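Local structure of meta cleavage compound hydrolase (Janthinobacterium, 1J1I) at residues A[80-92]-A[193-205]. The protein hydrolyses a carbon-carbon bond of the meta-cleavage compound formed during carbazole degradation, a step that yields anthranilate. Residues are numbered along the deposited sequence; the frame is centred on the assembly and turned at random.
Sequences AKPDIEYTQDRRI and ATRKAYVATMQWI
Trp-204 lies against the start of helix 88-101, with Thr-87 and Gln-88 packed on one face of its indole. Trp-204 CB sits 3.3 Å from Tyr-86 O. CG is anti to the backbone N (chi1 -178°), which carries the ring toward the N-cap residue Thr-87. Thr-87 CG2 sits over the face of the five-membered ring in a CH-pi contact, 3.4 Å from Trp-204 NE1 and close to CD1. Glu-85 OE2 comes to the ring edge, 3.9 Å from Trp-204 CD1, its carboxylate almost perpendicular to the indole. Thr-87 CA lies over the middle of the indole. CZ3 and CH2 lie under Gln-88 N, and Gln-88 CB packs beside them, 3.7 Å from Trp-204 CH2. Thr-87 caps helix 88-101, its OG1 accepting from Arg-90 N. In this alpha/beta hydrolase, helix 192-208 falls between strands 131-137 and 225-230 in sequence, where the fold usually carries its cap (lid), and probably belongs to it. The contact joins it to the loop before core helix 88-101. No direct hydrogen bond joins the segments; waters carry most polar bridging, beside a long salt bridge from Asp-83 OD1 to Lys-196 NZ. One water donates to Tyr-86 O and Thr-201 O and accepts from Arg-91 NH2. Another links Arg-91 NH1 to Thr-201 OG1. The Arg-91 guanidinium is held side-on by Gln-88 OE1, which takes both NE and NH2 at 2.9 Å. Tyr-86 CD2 packs against Ala-200 CB at 3.8 Å. Lys-81 lays CD on Ala-193 O at 3.5 Å, while NZ bonds to Gly-77 O and Thr-79 O.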
ATOM      1  N   ALA A  80     -15.402 -26.033  16.429  1.00 19.26           N
ATOM      2  CA  ALA A  80     -16.702 -26.596  16.790  1.00 22.53           C
ATOM      3  C   ALA A  80     -17.876 -26.071  15.968  1.00 23.68           C
ATOM      4  O   ALA A  80     -17.901 -24.917  15.540  1.00 21.50           O
ATOM      5  CB  ALA A  80     -16.975 -26.376  18.281  1.00 21.35           C
ATOM      6  N   LYS A  81     -18.856 -26.942  15.762  1.00 20.60           N
ATOM      7  CA  LYS A  81     -20.034 -26.598  14.986  1.00 23.17           C
ATOM      8  C   LYS A  81     -21.290 -26.967  15.764  1.00 25.96           C
ATOM      9  O   LYS A  81     -21.979 -27.930  15.431  1.00 27.59           O
ATOM     10  CB  LYS A  81     -19.978 -27.343  13.651  1.00 23.36           C
ATOM     11  CG  LYS A  81     -18.666 -27.095  12.914  1.00 24.54           C
ATOM     12  CD  LYS A  81     -18.505 -27.955  11.682  1.00 26.87           C
ATOM     13  CE  LYS A  81     -17.194 -27.622  10.975  1.00 27.56           C
ATOM     14  NZ  LYS A  81     -15.996 -27.822  11.842  1.00 26.43           N
ATOM     15  N   PRO A  82     -21.600 -26.203  16.821  1.00 24.79           N
ATOM     16  CA  PRO A  82     -22.785 -26.483  17.630  1.00 26.67           C
ATOM     17  C   PRO A  82     -24.082 -26.193  16.881  1.00 28.95           C
ATOM     18  O   PRO A  82     -24.092 -25.485  15.871  1.00 29.26           O
ATOM     19  CB  PRO A  82     -22.590 -25.576  18.841  1.00 28.33           C
ATOM     20  CG  PRO A  82     -21.899 -24.386  18.249  1.00 28.61           C
ATOM     21  CD  PRO A  82     -20.874 -25.030  17.339  1.00 24.87           C
ATOM     22  N   ASP A  83     -25.177 -26.752  17.377  1.00 33.14           N
ATOM     23  CA  ASP A  83     -26.471 -26.542  16.748  1.00 36.77           C
ATOM     24  C   ASP A  83     -27.035 -25.216  17.228  1.00 35.57           C
ATOM     25  O   ASP A  83     -27.812 -25.164  18.181  1.00 33.57           O
ATOM     26  CB  ASP A  83     -27.426 -27.678  17.102  1.00 43.45           C
ATOM     27  CG  ASP A  83     -28.793 -27.486  16.495  1.00 46.18           C
ATOM     28  OD1 ASP A  83     -28.868 -27.254  15.268  1.00 42.69           O
ATOM     29  OD2 ASP A  83     -29.787 -27.566  17.245  1.00 52.10           O
ATOM     30  N   ILE A  84     -26.626 -24.142  16.559  1.00 33.17           N
ATOM     31  CA  ILE A  84     -27.061 -22.799  16.911  1.00 30.95           C
ATOM     32  C   ILE A  84     -27.350 -21.996  15.654  1.00 30.96           C
ATOM     33  O   ILE A  84     -27.163 -22.477  14.536  1.00 31.06           O
ATOM     34  CB  ILE A  84     -25.968 -22.039  17.682  1.00 37.24           C
ATOM     35  CG1 ILE A  84     -24.781 -21.768  16.750  1.00 34.56           C
ATOM     36  CG2 ILE A  84     -25.516 -22.844  18.891  1.00 37.19           C
ATOM     37  CD1 ILE A  84     -23.672 -20.948  17.382  1.00 39.54           C
ATOM     38  N   GLU A  85     -27.813 -20.766  15.847  1.00 31.96           N
ATOM     39  CA  GLU A  85     -28.074 -19.884  14.720  1.00 35.21           C
ATOM     40  C   GLU A  85     -26.729 -19.225  14.438  1.00 24.76           C
ATOM     41  O   GLU A  85     -26.155 -18.582  15.313  1.00 25.54           O
ATOM     42  CB  GLU A  85     -29.122 -18.825  15.078  1.00 32.99           C
ATOM     43  CG  GLU A  85     -29.381 -17.829  13.955  1.00 42.41           C
ATOM     44  CD  GLU A  85     -30.504 -16.854  14.264  1.00 45.47           C
ATOM     45  OE1 GLU A  85     -30.551 -16.330  15.398  1.00 50.55           O
ATOM     46  OE2 GLU A  85     -31.335 -16.601  13.365  1.00 48.14           O
ATOM     47  N   TYR A  86     -26.220 -19.411  13.227  1.00 25.12           N
ATOM     48  CA  TYR A  86     -24.932 -18.850  12.848  1.00 26.53           C
ATOM     49  C   TYR A  86     -25.074 -17.426  12.328  1.00 22.96           C
ATOM     50  O   TYR A  86     -25.226 -17.206  11.129  1.00 29.41           O
ATOM     51  CB  TYR A  86     -24.268 -19.743  11.793  1.00 26.11           C
ATOM     52  CG  TYR A  86     -23.749 -21.054  12.346  1.00 20.51           C
ATOM     53  CD1 TYR A  86     -22.399 -21.214  12.666  1.00 29.19           C
ATOM     54  CD2 TYR A  86     -24.608 -22.130  12.574  1.00 25.33           C
ATOM     55  CE1 TYR A  86     -21.915 -22.413  13.198  1.00 28.24           C
ATOM     56  CE2 TYR A  86     -24.135 -23.335  13.111  1.00 25.42           C
ATOM     57  CZ  TYR A  86     -22.790 -23.467  13.420  1.00 28.20           C
ATOM     58  OH  TYR A  86     -22.319 -24.642  13.966  1.00 25.78           O
ATOM     59  N   THR A  87     -25.029 -16.465  13.246  1.00 22.63           N
ATOM     60  CA  THR A  87     -25.146 -15.051  12.894  1.00 26.40           C
ATOM     61  C   THR A  87     -23.765 -14.400  12.899  1.00 25.22           C
ATOM     62  O   THR A  87     -22.814 -14.957  13.446  1.00 22.68           O
ATOM     63  CB  THR A  87     -26.020 -14.299  13.910  1.00 28.80           C
ATOM     64  OG1 THR A  87     -25.335 -14.233  15.168  1.00 25.49           O
ATOM     65  CG2 THR A  87     -27.351 -15.017  14.104  1.00 29.34           C
ATOM     66  N   GLN A  88     -23.656 -13.222  12.291  1.00 21.80           N
ATOM     67  CA  GLN A  88     -22.380 -12.513  12.269  1.00 20.74           C
ATOM     68  C   GLN A  88     -22.038 -12.159  13.712  1.00 20.20           C
ATOM     69  O   GLN A  88     -20.877 -12.173  14.113  1.00 21.47           O
ATOM     70  CB  GLN A  88     -22.493 -11.250  11.411  1.00 20.85           C
ATOM     71  CG  GLN A  88     -21.216 -10.414  11.334  1.00 19.49           C
ATOM     72  CD  GLN A  88     -19.998 -11.222  10.923  1.00 24.84           C
ATOM     73  OE1 GLN A  88     -20.108 -12.240  10.238  1.00 21.24           O
ATOM     74  NE2 GLN A  88     -18.822 -10.759  11.329  1.00 25.16           N
ATOM     75  N   ASP A  89     -23.068 -11.869  14.500  1.00 19.28           N
ATOM     76  CA  ASP A  89     -22.881 -11.533  15.903  1.00 24.58           C
ATOM     77  C   ASP A  89     -22.191 -12.692  16.631  1.00 24.92           C
ATOM     78  O   ASP A  89     -21.310 -12.479  17.468  1.00 23.09           O
ATOM     79  CB  ASP A  89     -24.237 -11.253  16.545  1.00 32.53           C
ATOM     80  CG  ASP A  89     -25.073 -10.276  15.736  1.00 48.14           C
ATOM     81  OD1 ASP A  89     -25.314 -10.529  14.524  1.00 43.44           O
ATOM     82  OD2 ASP A  89     -25.493  -9.254  16.319  1.00 49.89           O
ATOM     83  N   ARG A  90     -22.588 -13.915  16.293  1.00 22.84           N
ATOM     84  CA  ARG A  90     -22.023 -15.111  16.914  1.00 25.78           C
ATOM     85  C   ARG A  90     -20.549 -15.311  16.538  1.00 25.63           C
ATOM     86  O   ARG A  90     -19.745 -15.732  17.371  1.00 22.47           O
ATOM     87  CB  ARG A  90     -22.850 -16.338  16.516  1.00 28.94           C
ATOM     88  CG  ARG A  90     -22.814 -17.472  17.522  1.00 41.37           C
ATOM     89  CD  ARG A  90     -23.171 -16.985  18.921  1.00 46.98           C
ATOM     90  NE  ARG A  90     -23.391 -18.091  19.846  1.00 53.38           N
ATOM     91  CZ  ARG A  90     -24.469 -18.869  19.830  1.00 55.37           C
ATOM     92  NH1 ARG A  90     -25.429 -18.657  18.937  1.00 60.19           N
ATOM     93  NH2 ARG A  90     -24.588 -19.858  20.704  1.00 56.35           N
ATOM     94  N   ARG A  91     -20.189 -15.013  15.292  1.00 18.81           N
ATOM     95  CA  ARG A  91     -18.795 -15.148  14.874  1.00 16.73           C
ATOM     96  C   ARG A  91     -17.933 -14.094  15.572  1.00 16.51           C
ATOM     97  O   ARG A  91     -16.791 -14.364  15.951  1.00 19.40           O
ATOM     98  CB  ARG A  91     -18.656 -15.005  13.354  1.00 20.33           C
ATOM     99  CG  ARG A  91     -18.986 -16.267  12.558  1.00 20.28           C
ATOM    100  CD  ARG A  91     -18.760 -16.046  11.059  1.00 17.22           C
ATOM    101  NE  ARG A  91     -19.747 -15.125  10.499  1.00 22.84           N
ATOM    102  CZ  ARG A  91     -20.982 -15.473  10.151  1.00 22.39           C
ATOM    103  NH1 ARG A  91     -21.386 -16.729  10.297  1.00 23.98           N
ATOM    104  NH2 ARG A  91     -21.821 -14.564   9.672  1.00 25.55           N
ATOM    105  N   ILE A  92     -18.478 -12.896  15.741  1.00 18.02           N
ATOM    106  CA  ILE A  92     -17.744 -11.829  16.417  1.00 19.53           C
ATOM    107  C   ILE A  92     -17.478 -12.239  17.865  1.00 21.86           C
ATOM    108  O   ILE A  92     -16.351 -12.127  18.357  1.00 19.87           O
ATOM    109  CB  ILE A  92     -18.538 -10.501  16.394  1.00 18.20           C
ATOM    110  CG1 ILE A  92     -18.602  -9.972  14.954  1.00 18.60           C
ATOM    111  CG2 ILE A  92     -17.878  -9.476  17.325  1.00 20.89           C
ATOM    112  CD1 ILE A  92     -19.522  -8.780  14.772  1.00 21.61           C
ATOM    113  N   ALA A 193     -20.377 -32.564   8.596  1.00 31.33           N
ATOM    114  CA  ALA A 193     -20.587 -31.638   9.711  1.00 32.80           C
ATOM    115  C   ALA A 193     -20.231 -30.219   9.262  1.00 30.37           C
ATOM    116  O   ALA A 193     -20.939 -29.254   9.563  1.00 26.90           O
ATOM    117  CB  ALA A 193     -19.731 -32.037  10.904  1.00 36.20           C
ATOM    118  N   THR A 194     -19.122 -30.105   8.539  1.00 31.34           N
ATOM    119  CA  THR A 194     -18.652 -28.821   8.032  1.00 30.70           C
ATOM    120  C   THR A 194     -19.647 -28.265   7.017  1.00 30.10           C
ATOM    121  O   THR A 194     -19.931 -27.067   6.995  1.00 27.95           O
ATOM    122  CB  THR A 194     -17.278 -28.972   7.354  1.00 29.59           C
ATOM    123  OG1 THR A 194     -16.346 -29.532   8.291  1.00 32.79           O
ATOM    124  CG2 THR A 194     -16.763 -27.619   6.877  1.00 28.99           C
ATOM    125  N   ARG A 195     -20.178 -29.146   6.178  1.00 28.94           N
ATOM    126  CA  ARG A 195     -21.137 -28.738   5.165  1.00 27.73           C
ATOM    127  C   ARG A 195     -22.435 -28.256   5.798  1.00 24.70           C
ATOM    128  O   ARG A 195     -23.028 -27.282   5.338  1.00 27.24           O
ATOM    129  CB  ARG A 195     -21.422 -29.894   4.202  1.00 28.19           C
ATOM    130  CG  ARG A 195     -22.479 -29.563   3.161  1.00 36.30           C
ATOM    131  CD  ARG A 195     -22.636 -30.676   2.144  1.00 41.62           C
ATOM    132  NE  ARG A 195     -23.619 -30.329   1.121  1.00 47.05           N
ATOM    133  CZ  ARG A 195     -23.831 -31.037   0.016  1.00 49.95           C
ATOM    134  NH1 ARG A 195     -23.125 -32.136  -0.217  1.00 47.99           N
ATOM    135  NH2 ARG A 195     -24.746 -30.642  -0.859  1.00 52.04           N
ATOM    136  N   LYS A 196     -22.872 -28.933   6.856  1.00 27.75           N
ATOM    137  CA  LYS A 196     -24.101 -28.552   7.542  1.00 27.51           C
ATOM    138  C   LYS A 196     -23.977 -27.156   8.152  1.00 26.49           C
ATOM    139  O   LYS A 196     -24.899 -26.343   8.055  1.00 24.95           O
ATOM    140  CB  LYS A 196     -24.439 -29.565   8.640  1.00 27.61           C
ATOM    141  CG  LYS A 196     -25.732 -29.264   9.388  1.00 37.35           C
ATOM    142  CD  LYS A 196     -26.035 -30.335  10.431  1.00 46.16           C
ATOM    143  CE  LYS A 196     -27.336 -30.055  11.174  1.00 47.14           C
ATOM    144  NZ  LYS A 196     -27.292 -28.781  11.947  1.00 53.22           N
ATOM    145  N   ALA A 197     -22.843 -26.885   8.790  1.00 23.58           N
ATOM    146  CA  ALA A 197     -22.618 -25.576   9.396  1.00 24.76           C
ATOM    147  C   ALA A 197     -22.514 -24.513   8.307  1.00 23.68           C
ATOM    148  O   ALA A 197     -22.978 -23.386   8.480  1.00 24.19           O
ATOM    149  CB  ALA A 197     -21.343 -25.591  10.239  1.00 24.68           C
ATOM    150  N   TYR A 198     -21.905 -24.877   7.181  1.00 25.21           N
ATOM    151  CA  TYR A 198     -21.750 -23.942   6.071  1.00 27.81           C
ATOM    152  C   TYR A 198     -23.116 -23.548   5.521  1.00 31.82           C
ATOM    153  O   TYR A 198     -23.366 -22.382   5.225  1.00 26.21           O
ATOM    154  CB  TYR A 198     -20.922 -24.568   4.949  1.00 27.40           C
ATOM    155  CG  TYR A 198     -20.822 -23.677   3.736  1.00 30.77           C
ATOM    156  CD1 TYR A 198     -20.082 -22.495   3.777  1.00 28.96           C
ATOM    157  CD2 TYR A 198     -21.502 -23.990   2.560  1.00 32.56           C
ATOM    158  CE1 TYR A 198     -20.024 -21.645   2.682  1.00 29.97           C
ATOM    159  CE2 TYR A 198     -21.446 -23.143   1.451  1.00 34.24           C
ATOM    160  CZ  TYR A 198     -20.706 -21.974   1.523  1.00 34.00           C
ATOM    161  OH  TYR A 198     -20.647 -21.127   0.439  1.00 44.43           O
ATOM    162  N   VAL A 199     -23.995 -24.532   5.377  1.00 29.55           N
ATOM    163  CA  VAL A 199     -25.332 -24.271   4.876  1.00 29.68           C
ATOM    164  C   VAL A 199     -26.067 -23.321   5.808  1.00 28.02           C
ATOM    165  O   VAL A 199     -26.723 -22.386   5.352  1.00 30.02           O
ATOM    166  CB  VAL A 199     -26.143 -25.577   4.734  1.00 33.34           C
ATOM    167  CG1 VAL A 199     -27.616 -25.258   4.486  1.00 36.61           C
ATOM    168  CG2 VAL A 199     -25.583 -26.400   3.586  1.00 34.62           C
ATOM    169  N   ALA A 200     -25.953 -23.559   7.112  1.00 25.39           N
ATOM    170  CA  ALA A 200     -26.607 -22.708   8.104  1.00 24.38           C
ATOM    171  C   ALA A 200     -26.005 -21.304   8.076  1.00 21.33           C
ATOM    172  O   ALA A 200     -26.722 -20.310   8.198  1.00 24.95           O
ATOM    173  CB  ALA A 200     -26.458 -23.310   9.496  1.00 22.17           C
ATOM    174  N   THR A 201     -24.687 -21.229   7.920  1.00 22.39           N
ATOM    175  CA  THR A 201     -23.997 -19.941   7.861  1.00 23.64           C
ATOM    176  C   THR A 201     -24.510 -19.113   6.673  1.00 24.36           C
ATOM    177  O   THR A 201     -24.844 -17.936   6.823  1.00 24.26           O
ATOM    178  CB  THR A 201     -22.457 -20.142   7.731  1.00 21.71           C
ATOM    179  OG1 THR A 201     -21.942 -20.704   8.948  1.00 20.95           O
ATOM    180  CG2 THR A 201     -21.756 -18.822   7.452  1.00 23.21           C
ATOM    181  N   MET A 202     -24.575 -19.735   5.497  1.00 24.44           N
ATOM    182  CA  MET A 202     -25.041 -19.046   4.295  1.00 26.48           C
ATOM    183  C   MET A 202     -26.521 -18.689   4.348  1.00 27.44           C
ATOM    184  O   MET A 202     -26.948 -17.686   3.776  1.00 26.49           O
ATOM    185  CB  MET A 202     -24.761 -19.895   3.050  1.00 29.25           C
ATOM    186  CG  MET A 202     -23.282 -20.124   2.783  1.00 28.58           C
ATOM    187  SD  MET A 202     -22.325 -18.593   2.944  1.00 38.38           S
ATOM    188  CE  MET A 202     -22.953 -17.645   1.569  1.00 39.48           C
ATOM    189  N   GLN A 203     -27.301 -19.509   5.044  1.00 27.19           N
ATOM    190  CA  GLN A 203     -28.734 -19.271   5.169  1.00 30.71           C
ATOM    191  C   GLN A 203     -29.000 -17.952   5.884  1.00 28.75           C
ATOM    192  O   GLN A 203     -29.799 -17.137   5.422  1.00 28.77           O
ATOM    193  CB  GLN A 203     -29.394 -20.413   5.944  1.00 31.76           C
ATOM    194  CG  GLN A 203     -30.909 -20.311   6.015  1.00 35.10           C
ATOM    195  CD  GLN A 203     -31.521 -21.392   6.880  1.00 39.11           C
ATOM    196  OE1 GLN A 203     -31.074 -22.538   6.860  1.00 41.58           O
ATOM    197  NE2 GLN A 203     -32.557 -21.039   7.635  1.00 35.93           N
ATOM    198  N   TRP A 204     -28.329 -17.743   7.014  1.00 25.32           N
ATOM    199  CA  TRP A 204     -28.510 -16.511   7.771  1.00 25.32           C
ATOM    200  C   TRP A 204     -28.113 -15.301   6.931  1.00 22.16           C
ATOM    201  O   TRP A 204     -28.821 -14.302   6.894  1.00 25.61           O
ATOM    202  CB  TRP A 204     -27.666 -16.526   9.047  1.00 24.52           C
ATOM    203  CG  TRP A 204     -27.868 -15.297   9.866  1.00 25.82           C
ATOM    204  CD1 TRP A 204     -28.884 -15.058  10.754  1.00 24.50           C
ATOM    205  CD2 TRP A 204     -27.081 -14.101   9.826  1.00 23.21           C
ATOM    206  NE1 TRP A 204     -28.775 -13.789  11.266  1.00 27.88           N
ATOM    207  CE2 TRP A 204     -27.673 -13.175  10.713  1.00 25.79           C
ATOM    208  CE3 TRP A 204     -25.927 -13.717   9.123  1.00 23.91           C
ATOM    209  CZ2 TRP A 204     -27.158 -11.890  10.922  1.00 25.64           C
ATOM    210  CZ3 TRP A 204     -25.409 -12.435   9.327  1.00 20.47           C
ATOM    211  CH2 TRP A 204     -26.024 -11.541  10.220  1.00 21.07           C
ATOM    212  N   ILE A 205     -26.967 -15.391   6.267  1.00 23.63           N
ATOM    213  CA  ILE A 205     -26.490 -14.295   5.432  1.00 23.95           C
ATOM    214  C   ILE A 205     -27.532 -14.004   4.348  1.00 24.77           C
ATOM    215  O   ILE A 205     -27.901 -12.858   4.107  1.00 22.42           O
ATOM    216  CB  ILE A 205     -25.141 -14.666   4.778  1.00 23.35           C
ATOM    217  CG1 ILE A 205     -24.052 -14.725   5.855  1.00 18.13           C
ATOM    218  CG2 ILE A 205     -24.783 -13.663   3.697  1.00 24.19           C
ATOM    219  CD1 ILE A 205     -22.716 -15.212   5.352  1.00 20.54           C
TER
HETATM  220  O   HOH W   1     -23.998 -16.392   9.008  1.00 21.80           O
HETATM  221  O   HOH W   2     -27.802 -20.586  11.430  1.00 42.69           O
HETATM  222  O   HOH W   3     -20.166 -19.314  10.779  1.00 19.83           O